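Local atomic coordinates of pseudoalteromonas arctica PAMC 21717 (Pseudoalteromonas arctica, PDB entry 5YL7), a protein that cleaves peptide bonds in proteins as a cold-active, calcium-binding serine protease of the subtilase family. Residues 220-225 and 241-246; 200-205 and 278-283. All blocks are in the same frame, centred on the assembly; numbering follows the deposited sequence.

Contact 1: 220-225 and 241-246; sequences NVASVG and DVAAPG. With CA (calcium ion), chain F.
Asp241 turns its carboxylate back along the neighbouring strand to take the backbone N-H of Asn220, with OD2 2.8 Å from Asn220 N in a nearly straight bond (169°). Its CG stands beside its own backbone N (chi1 -65°), which swings the carboxylate toward Asn220. The amide meets the anti lone pair of OD2, while both oxygens clasp calcium unevenly, OD2 at 2.4 Å and OD1 at 2.8 Å from the ion. Val218 O, Glu307 and five waters complete the calcium shell, and Lys311 also hydrogen-bonds OD1. From here the segments run as parallel strands, 242-245 being the outermost on this side of the central parallel sheet of the subtilisin fold. Ala222 hydrogen-bonds strand 242-245 through both its N, 3.0 Å from Val242 O, and its O, 3.0 Å from Ala244 N, straddling Ala243. Val221 packs on Ala283 and Val287 of helix 280-297, and its CG1, anti to the backbone N, lies 4.2 Å from Ala244 CB. On the other face, Val224 CG1 meets Ala243 CB at 4.0 Å, while CG2 lies over the peptide link between Ala244 and Pro245. Ser223 OG presses on the backbone of Gly246, 3.1 Å from its CA, and hydrogen-bonds to the hydroxyl of Tyr233.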
ATOM      1  N   ASN A 220      -7.411  -8.865  -1.127  1.00  4.49           N
ATOM      2  CA  ASN A 220      -8.126  -7.675  -1.584  1.00  4.68           C
ATOM      3  C   ASN A 220      -8.760  -7.005  -0.397  1.00  4.76           C
ATOM      4  O   ASN A 220      -9.430  -7.656   0.445  1.00  5.30           O
ATOM      5  CB  ASN A 220      -9.196  -8.044  -2.626  1.00  5.18           C
ATOM      6  CG  ASN A 220      -9.661  -6.842  -3.389  1.00  5.94           C
ATOM      7  OD1 ASN A 220      -8.978  -5.870  -3.550  1.00  6.44           O
ATOM      8  ND2 ASN A 220     -10.908  -6.950  -3.942  1.00  7.24           N
ATOM      9  N   VAL A 221      -8.501  -5.704  -0.275  1.00  4.11           N
ATOM     10  CA  VAL A 221      -8.729  -4.966   0.994  1.00  4.67           C
ATOM     11  C   VAL A 221      -9.744  -3.847   0.782  1.00  4.08           C
ATOM     12  O   VAL A 221      -9.551  -2.940  -0.035  1.00  5.07           O
ATOM     13  CB  VAL A 221      -7.407  -4.370   1.464  1.00  4.23           C
ATOM     14  CG1 VAL A 221      -7.597  -3.617   2.788  1.00  4.32           C
ATOM     15  CG2 VAL A 221      -6.356  -5.456   1.637  1.00  4.64           C
ATOM     16  N   ALA A 222     -10.812  -3.934   1.604  1.00  3.99           N
ATOM     17  CA  ALA A 222     -11.824  -2.840   1.721  1.00  4.39           C
ATOM     18  C   ALA A 222     -11.358  -1.878   2.796  1.00  4.92           C
ATOM     19  O   ALA A 222     -10.550  -2.164   3.671  1.00  5.14           O
ATOM     20  CB  ALA A 222     -13.182  -3.418   2.047  1.00  4.96           C
ATOM     21  N   SER A 223     -11.930  -0.659   2.773  1.00  4.85           N
ATOM     22  CA  SER A 223     -11.581   0.391   3.683  1.00  4.62           C
ATOM     23  C   SER A 223     -12.641   0.686   4.723  1.00  4.84           C
ATOM     24  O   SER A 223     -13.841   0.822   4.307  1.00  5.69           O
ATOM     25  CB  SER A 223     -11.337   1.667   2.928  1.00  5.34           C
ATOM     26  OG  SER A 223     -11.124   2.754   3.831  1.00  5.40           O
ATOM     27  N   VAL A 224     -12.301   0.786   5.982  1.00  4.62           N
ATOM     28  CA  VAL A 224     -13.135   1.352   7.033  1.00  4.57           C
ATOM     29  C   VAL A 224     -12.683   2.727   7.360  1.00  4.93           C
ATOM     30  O   VAL A 224     -11.515   3.129   7.254  1.00  5.22           O
ATOM     31  CB  VAL A 224     -13.262   0.497   8.280  1.00  5.60           C
ATOM     32  CG1 VAL A 224     -13.916  -0.849   7.961  1.00  6.39           C
ATOM     33  CG2 VAL A 224     -11.933   0.298   8.972  1.00  6.00           C
ATOM     34  N   GLY A 225     -13.632   3.527   7.865  1.00  5.01           N
ATOM     35  CA  GLY A 225     -13.320   4.829   8.490  1.00  5.54           C
ATOM     36  C   GLY A 225     -13.027   4.683   9.929  1.00  5.29           C
ATOM     37  O   GLY A 225     -13.029   3.614  10.535  1.00  5.89           O
ATOM     38  N   ASP A 241     -11.280  -9.758   0.984  1.00  4.84           N
ATOM     39  CA  ASP A 241     -10.805 -10.689   1.984  1.00  4.69           C
ATOM     40  C   ASP A 241     -10.893 -10.169   3.360  1.00  4.79           C
ATOM     41  O   ASP A 241     -11.309 -10.859   4.339  1.00  5.54           O
ATOM     42  CB  ASP A 241      -9.350 -11.046   1.658  1.00  5.28           C
ATOM     43  CG  ASP A 241      -9.253 -11.789   0.351  1.00  6.11           C
ATOM     44  OD1 ASP A 241      -9.911 -12.897   0.247  1.00  7.19           O
ATOM     45  OD2 ASP A 241      -8.558 -11.390  -0.609  1.00  6.73           O
ATOM     46  N   VAL A 242     -10.465  -8.910   3.575  1.00  4.88           N
ATOM     47  CA  VAL A 242     -10.402  -8.214   4.879  1.00  5.17           C
ATOM     48  C   VAL A 242     -10.626  -6.734   4.664  1.00  4.22           C
ATOM     49  O   VAL A 242     -10.554  -6.249   3.532  1.00  4.97           O
ATOM     50  CB  VAL A 242      -9.036  -8.417   5.579  1.00  5.00           C
ATOM     51  CG1 VAL A 242      -8.737  -9.900   5.837  1.00  5.57           C
ATOM     52  CG2 VAL A 242      -7.911  -7.790   4.768  1.00  5.54           C
ATOM     53  N   ALA A 243     -10.872  -6.025   5.766  1.00  4.58           N
ATOM     54  CA  ALA A 243     -10.888  -4.599   5.765  1.00  4.33           C
ATOM     55  C   ALA A 243      -9.805  -4.029   6.630  1.00  4.70           C
ATOM     56  O   ALA A 243      -9.352  -4.672   7.575  1.00  4.82           O
ATOM     57  CB  ALA A 243     -12.235  -4.089   6.230  1.00  5.40           C
ATOM     58  N   ALA A 244      -9.479  -2.765   6.389  1.00  4.29           N
ATOM     59  CA  ALA A 244      -8.504  -2.039   7.233  1.00  4.48           C
ATOM     60  C   ALA A 244      -8.849  -0.562   7.154  1.00  4.43           C
ATOM     61  O   ALA A 244      -9.514  -0.148   6.186  1.00  4.44           O
ATOM     62  CB  ALA A 244      -7.074  -2.349   6.804  1.00  4.99           C
ATOM     63  N   PRO A 245      -8.341   0.264   8.068  1.00  4.69           N
ATOM     64  CA  PRO A 245      -8.618   1.684   7.972  1.00  4.81           C
ATOM     65  C   PRO A 245      -8.012   2.321   6.778  1.00  4.77           C
ATOM     66  O   PRO A 245      -6.791   2.337   6.591  1.00  5.95           O
ATOM     67  CB  PRO A 245      -8.016   2.218   9.309  1.00  5.30           C
ATOM     68  CG  PRO A 245      -7.037   1.234   9.681  1.00  5.53           C
ATOM     69  CD  PRO A 245      -7.592  -0.076   9.291  1.00  5.49           C
ATOM     70  N   GLY A 246      -8.845   2.970   5.944  1.00  4.43           N
ATOM     71  CA  GLY A 246      -8.448   3.861   4.905  1.00  4.76           C
ATOM     72  C   GLY A 246      -8.911   5.286   5.000  1.00  4.65           C
ATOM     73  O   GLY A 246      -8.581   6.109   4.185  1.00  5.03           O
TER
HETATM   74 CA    CA F 804      -8.263 -13.392  -1.919  1.00  6.14          CA
HETATM   75  O   HOH W   1     -11.123 -13.442  -1.731  1.00102.83           O
HETATM   76  O   HOH W   2      -9.674 -15.310  -1.869  1.00 10.46           O
HETATM   77  O   HOH W   3     -10.152 -12.256  -2.992  1.00 11.53           O
HETATM   78  O   HOH W   4      -8.096 -13.424  -4.450  1.00  9.20           O
HETATM   79  O   HOH W   5      -6.681 -15.203  -2.697  1.00 10.17           O

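Contact 2: 200-205 and 278-283; sequences AGNDND and QGTSMA
The side chains of Asn202 and Thr280 run antiparallel alongside each other, and the amide oxygen OD1 of Asn202 meets both the hydroxyl and the backbone N-H of Thr280. Asn202 OD1 accepts from Thr280 N at 2.8 Å in a fairly straight bond (165°) and from Thr280 OG1, also at 2.8 Å. The two donors arrive from opposite faces of the amide plane: the N-H is only modestly tilted from it, whereas the hydroxyl stands well above it. This double grip should fix the rotation of the amide. By family Asn202 is the probable oxyanion-hole asparagine, whose ND2 would serve the oxyanion as in other subtilases. Thr280 holds OG1 between its backbone N and carbonyl carbon (chi1 60°), where the same hydroxyl accepts the N-H of Gly201, with Gly201 N 2.9 Å from OG1. Gly279 is the N-cap, and its O receives Met282 N and Ala283 N. Residues 279-283 belong to the Gly-Thr-Ser-Met-Ala signature of subtilases, in which Ser281, hydrogen-bonded to His100 through OG, is the probable nucleophile. The loop following strand 195-199 is thus joined to the start of helix 280-297, which packs Thr280 and Ala283 on strand 219-224 and Met282 on helix 100-109.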
ATOM      1  N   ALA A 200      -9.039  -2.469  -2.907  1.00  4.82           N
ATOM      2  CA  ALA A 200     -10.254  -2.930  -3.697  1.00  5.48           C
ATOM      3  C   ALA A 200     -10.805  -1.883  -4.522  1.00  5.48           C
ATOM      4  O   ALA A 200     -11.669  -2.233  -5.441  1.00  6.87           O
ATOM      5  CB  ALA A 200     -11.293  -3.426  -2.746  1.00  5.99           C
ATOM      6  N   GLY A 201     -10.490  -0.613  -4.385  1.00  5.14           N
ATOM      7  CA  GLY A 201     -11.029   0.495  -5.177  1.00  5.48           C
ATOM      8  C   GLY A 201     -12.087   1.317  -4.455  1.00  5.33           C
ATOM      9  O   GLY A 201     -12.622   0.933  -3.443  1.00  5.70           O
ATOM     10  N   ASN A 202     -12.390   2.478  -5.020  1.00  6.70           N
ATOM     11  CA  ASN A 202     -13.058   3.594  -4.336  1.00  7.54           C
ATOM     12  C   ASN A 202     -14.299   4.030  -5.094  1.00  8.27           C
ATOM     13  O   ASN A 202     -14.624   5.220  -5.068  1.00  9.86           O
ATOM     14  CB  ASN A 202     -12.152   4.766  -4.138  1.00  8.41           C
ATOM     15  CG  ASN A 202     -10.859   4.411  -3.452  1.00  9.85           C
ATOM     16  OD1 ASN A 202     -10.758   3.496  -2.570  1.00  8.46           O
ATOM     17  ND2 ASN A 202      -9.787   5.147  -3.795  1.00 14.03           N
ATOM     18  N   ASP A 203     -15.007   3.102  -5.655  1.00  7.56           N
ATOM     19  CA  ASP A 203     -16.205   3.407  -6.500  1.00  9.68           C
ATOM     20  C   ASP A 203     -17.474   3.172  -5.776  1.00  8.00           C
ATOM     21  O   ASP A 203     -18.581   3.225  -6.408  1.00  8.84           O
ATOM     22  CB  ASP A 203     -16.072   2.520  -7.784  1.00 12.04           C
ATOM     23  CG  ASP A 203     -14.543   2.437  -8.316  1.00 15.19           C
ATOM     24  OD1 ASP A 203     -14.344   3.386  -9.102  1.00 17.03           O
ATOM     25  OD2 ASP A 203     -13.559   1.559  -7.997  1.00 16.05           O
ATOM     26  N   ASN A 204     -17.539   2.788  -4.508  1.00  6.68           N
ATOM     27  CA  ASN A 204     -18.724   2.442  -3.821  1.00  6.61           C
ATOM     28  C   ASN A 204     -19.497   1.447  -4.680  1.00  7.92           C
ATOM     29  O   ASN A 204     -20.752   1.562  -4.822  1.00  8.91           O
ATOM     30  CB  ASN A 204     -19.615   3.661  -3.454  1.00  7.11           C
ATOM     31  CG  ASN A 204     -20.765   3.311  -2.631  1.00  7.10           C
ATOM     32  OD1 ASN A 204     -20.817   2.399  -1.843  1.00  8.59           O
ATOM     33  ND2 ASN A 204     -21.895   4.112  -2.817  1.00  8.35           N
ATOM     34  N   ASP A 205     -18.819   0.405  -5.139  1.00  7.96           N
ATOM     35  CA  ASP A 205     -19.426  -0.503  -6.090  1.00  8.92           C
ATOM     36  C   ASP A 205     -18.894  -1.903  -5.805  1.00  8.66           C
ATOM     37  O   ASP A 205     -18.024  -2.161  -4.983  1.00  7.96           O
ATOM     38  CB  ASP A 205     -19.099  -0.029  -7.517  1.00  9.55           C
ATOM     39  CG  ASP A 205     -19.934  -0.701  -8.683  1.00 11.94           C
ATOM     40  OD1 ASP A 205     -20.935  -1.272  -8.397  1.00 13.17           O
ATOM     41  OD2 ASP A 205     -19.388  -0.494  -9.755  1.00 16.79           O
ATOM     42  N   GLN A 278      -7.089   9.565   2.044  1.00  6.32           N
ATOM     43  CA  GLN A 278      -8.085   8.485   2.187  1.00  6.44           C
ATOM     44  C   GLN A 278      -8.149   7.598   0.963  1.00  5.21           C
ATOM     45  O   GLN A 278      -7.853   8.036  -0.131  1.00  6.46           O
ATOM     46  CB  GLN A 278      -9.483   9.001   2.456  1.00  6.44           C
ATOM     47  CG  GLN A 278     -10.119   9.766   1.349  1.00  7.47           C
ATOM     48  CD  GLN A 278     -11.580  10.116   1.538  1.00  7.80           C
ATOM     49  OE1 GLN A 278     -12.180   9.801   2.532  1.00  7.46           O
ATOM     50  NE2 GLN A 278     -12.143  10.722   0.535  1.00 10.69           N
ATOM     51  N   GLY A 279      -8.592   6.348   1.218  1.00  4.78           N
ATOM     52  CA  GLY A 279      -8.863   5.435   0.113  1.00  5.06           C
ATOM     53  C   GLY A 279      -8.605   4.072   0.540  1.00  5.07           C
ATOM     54  O   GLY A 279      -7.953   3.723   1.533  1.00  5.63           O
ATOM     55  N   THR A 280      -9.074   3.118  -0.310  1.00  5.61           N
ATOM     56  CA  THR A 280      -8.591   1.728  -0.216  1.00  4.67           C
ATOM     57  C   THR A 280      -7.059   1.703  -0.420  1.00  4.91           C
ATOM     58  O   THR A 280      -6.431   0.778   0.138  1.00  4.97           O
ATOM     59  CB  THR A 280      -9.309   0.757  -1.120  1.00  4.82           C
ATOM     60  OG1 THR A 280      -9.161   1.157  -2.456  1.00  5.14           O
ATOM     61  CG2 THR A 280     -10.749   0.566  -0.732  1.00  5.39           C
ATOM     62  N   SER A 281      -6.483   2.700  -1.039  1.00  5.11           N
ATOM     63  CA  SER A 281      -5.040   2.808  -1.173  1.00  5.35           C
ATOM     64  C   SER A 281      -4.322   2.980   0.170  1.00  4.76           C
ATOM     65  O   SER A 281      -3.160   2.693   0.236  1.00  5.18           O
ATOM     66  CB  SER A 281      -4.679   4.072  -1.952  1.00  8.77           C
ATOM     67  OG  SER A 281      -4.819   3.929  -3.345  1.00 12.84           O
ATOM     68  N   MET A 282      -5.019   3.527   1.169  1.00  4.53           N
ATOM     69  CA  MET A 282      -4.492   3.751   2.505  1.00  4.60           C
ATOM     70  C   MET A 282      -4.750   2.552   3.362  1.00  4.42           C
ATOM     71  O   MET A 282      -3.973   2.247   4.281  1.00  4.90           O
ATOM     72  CB  MET A 282      -5.070   5.002   3.140  1.00  5.54           C
ATOM     73  CG  MET A 282      -4.495   6.376   2.702  1.00  6.06           C
ATOM     74  SD  MET A 282      -4.757   6.817   0.978  1.00  7.11           S
ATOM     75  CE  MET A 282      -3.140   6.471   0.313  1.00  6.70           C
ATOM     76  N   ALA A 283      -5.837   1.822   3.092  1.00  4.26           N
ATOM     77  CA  ALA A 283      -6.136   0.576   3.829  1.00  4.30           C
ATOM     78  C   ALA A 283      -5.161  -0.530   3.469  1.00  4.07           C
ATOM     79  O   ALA A 283      -4.644  -1.246   4.342  1.00  4.72           O
ATOM     80  CB  ALA A 283      -7.583   0.179   3.508  1.00  4.51           C
TER

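How the contacts relate
Contact 1 is nested within the chain loop that contact 2 closes, and their centres are 8 Å apart. Two probable backbone hydrogen bonds join them: Val221 O to Ala200 N at 3.0 Å, which continues the sheet into the loop 200-205, and Gly246 O to Gly279 N, also at 3.0 Å, which ties the residue just after the outer strand to the N-cap residue. Ala244 O also packs 3.3 Å from Ala283 CB. The far end of contact 1 holds calcium, about 10 Å from the side chain of Ala200, whereas Gly246 lies near, without touching, the probable catalytic triad of Asp41, His100 and Ser281; contact 2 brings its serine and the probable oxyanion-hole Asn202.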